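Local coordinates for protein PKS (Streptomyces albus, PDB 4OQJ) that probably acts as a ketosynthase of oxazolomycin biosynthesis, condensing acyl units carried on acyl-carrier-protein domains in a polyketide synthase that lacks a built-in acyltransferase, at residues E572-C577 with A586-G591. Sequence-based numbering, arbitrary orientation.
Sequences EHFDRC and AELLRG
F574 and L589 lie level with each other across segments 572-577 and 586-591, their CA atoms 9.1 Å apart and among the closest such pairs between the two. These are two consecutive helices joined by a tight link: helix 568-581 runs out, three residues follow, the chain turns, and helix 585-590 runs roughly crosswise to segment 572-577. The pair lies in a peripheral helical region, about 45 Å from the centre of the chain to the centre of the contact. What joins the two segments is apolar, with no hydrogen bond between them, and nearly all of it passes through the ring of F574. That ring starts out toward the second helix, CG anti to the backbone N (chi1 -168°), and reaches across so that its far end, CZ and CE1, does the touching. L589 lies over one face. Its CD2 methyl makes a CH-pi contact 3.8 Å from the F574 ring centroid and 24° off the ring normal, displaced toward the rim, where it comes to 3.5 Å from CZ. Although L589 CB does not itself head for the helix opposite, the end of the side chain turns inward to make this contact. L588 uses a different part of itself: its CB meets CZ of F574 obliquely, while its side chain also packs on A578 and L581 farther along helix 568-581. Around them, the F570 ring meets that of F574 with planes at about 30°; F574 packs on A599 and V600 of helix 594-610 and L589 on A560 and Y564 of helix 557-566, so the two residues together join the contact to both neighbouring helices. The branch carbon of L589 also reaches the ring: its CG sits 3.7 Å from CE1 of F574.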
# COMPACT_ATOMS: atom_id res chain seq x y z
N GLU A 572 -7.75 -43.62 -26.39
CA GLU A 572 -9.18 -43.37 -26.16
C GLU A 572 -9.96 -43.31 -27.47
O GLU A 572 -10.91 -44.07 -27.66
CB GLU A 572 -9.39 -42.06 -25.39
CG GLU A 572 -10.87 -41.68 -25.22
CD GLU A 572 -11.10 -40.26 -24.72
OE1 GLU A 572 -10.15 -39.65 -24.18
OE2 GLU A 572 -12.24 -39.76 -24.88
N HIS A 573 -9.57 -42.41 -28.36
CA HIS A 573 -10.32 -42.21 -29.60
C HIS A 573 -10.18 -43.37 -30.58
O HIS A 573 -11.08 -43.62 -31.38
CB HIS A 573 -9.89 -40.91 -30.26
CG HIS A 573 -10.15 -39.70 -29.42
ND1 HIS A 573 -11.42 -39.26 -29.14
CD2 HIS A 573 -9.31 -38.86 -28.77
CE1 HIS A 573 -11.36 -38.19 -28.37
NE2 HIS A 573 -10.09 -37.93 -28.12
N PHE A 574 -9.07 -44.08 -30.52
CA PHE A 574 -8.90 -45.24 -31.39
C PHE A 574 -9.86 -46.35 -30.96
O PHE A 574 -10.49 -46.99 -31.79
CB PHE A 574 -7.45 -45.74 -31.38
CG PHE A 574 -7.15 -46.75 -32.45
CD1 PHE A 574 -7.39 -48.09 -32.24
CD2 PHE A 574 -6.64 -46.35 -33.68
CE1 PHE A 574 -7.12 -49.02 -33.24
CE2 PHE A 574 -6.37 -47.26 -34.66
CZ PHE A 574 -6.61 -48.60 -34.45
N ASP A 575 -9.95 -46.58 -29.65
CA ASP A 575 -10.87 -47.58 -29.12
C ASP A 575 -12.30 -47.27 -29.56
O ASP A 575 -13.02 -48.14 -30.04
CB ASP A 575 -10.80 -47.63 -27.59
CG ASP A 575 -9.61 -48.43 -27.08
OD1 ASP A 575 -8.97 -49.15 -27.88
OD2 ASP A 575 -9.32 -48.35 -25.86
N ARG A 576 -12.70 -46.01 -29.41
CA ARG A 576 -14.06 -45.62 -29.74
C ARG A 576 -14.29 -45.68 -31.25
O ARG A 576 -15.38 -46.04 -31.69
CB ARG A 576 -14.35 -44.23 -29.19
CG ARG A 576 -14.28 -44.18 -27.66
CD ARG A 576 -14.72 -42.85 -27.07
NE ARG A 576 -14.46 -42.79 -25.63
CZ ARG A 576 -15.25 -43.30 -24.70
NH1 ARG A 576 -16.38 -43.93 -25.03
NH2 ARG A 576 -14.92 -43.19 -23.41
N CYS A 577 -13.27 -45.36 -32.04
CA CYS A 577 -13.38 -45.46 -33.49
C CYS A 577 -13.51 -46.92 -33.93
O CYS A 577 -14.25 -47.22 -34.86
CB CYS A 577 -12.17 -44.84 -34.17
SG CYS A 577 -12.20 -45.01 -35.96
N ALA A 586 -7.33 -54.35 -31.59
CA ALA A 586 -6.12 -55.13 -31.86
C ALA A 586 -6.01 -55.51 -33.33
O ALA A 586 -4.91 -55.58 -33.88
CB ALA A 586 -6.11 -56.38 -30.99
N GLU A 587 -7.15 -55.76 -33.96
CA GLU A 587 -7.18 -56.09 -35.38
C GLU A 587 -6.78 -54.88 -36.22
O GLU A 587 -5.93 -55.00 -37.11
CB GLU A 587 -8.57 -56.58 -35.79
CG GLU A 587 -8.68 -58.08 -35.92
CD GLU A 587 -10.10 -58.54 -36.17
OE1 GLU A 587 -10.70 -58.08 -37.17
OE2 GLU A 587 -10.62 -59.35 -35.37
N LEU A 588 -7.37 -53.73 -35.94
CA LEU A 588 -7.06 -52.52 -36.70
C LEU A 588 -5.60 -52.07 -36.52
O LEU A 588 -4.97 -51.61 -37.47
CB LEU A 588 -8.00 -51.38 -36.30
CG LEU A 588 -9.44 -51.46 -36.80
CD1 LEU A 588 -10.30 -50.40 -36.13
CD2 LEU A 588 -9.48 -51.28 -38.31
N LEU A 589 -5.07 -52.21 -35.30
CA LEU A 589 -3.69 -51.80 -35.02
C LEU A 589 -2.67 -52.62 -35.80
O LEU A 589 -1.55 -52.18 -36.03
CB LEU A 589 -3.38 -51.92 -33.53
CG LEU A 589 -3.99 -50.93 -32.54
CD1 LEU A 589 -3.57 -51.32 -31.12
CD2 LEU A 589 -3.58 -49.48 -32.84
N ARG A 590 -3.07 -53.84 -36.16
CA ARG A 590 -2.23 -54.75 -36.92
C ARG A 590 -2.46 -54.58 -38.41
O ARG A 590 -1.68 -55.08 -39.22
CB ARG A 590 -2.53 -56.21 -36.54
CG ARG A 590 -1.89 -56.67 -35.23
CD ARG A 590 -2.35 -58.07 -34.80
NE ARG A 590 -3.70 -58.41 -35.27
CZ ARG A 590 -4.62 -59.07 -34.55
NH1 ARG A 590 -4.36 -59.46 -33.31
NH2 ARG A 590 -5.81 -59.33 -35.08
N GLY A 591 -3.52 -53.86 -38.75
CA GLY A 591 -4.01 -53.86 -40.12
C GLY A 591 -3.24 -52.97 -41.09
O GLY A 591 -2.60 -51.99 -40.69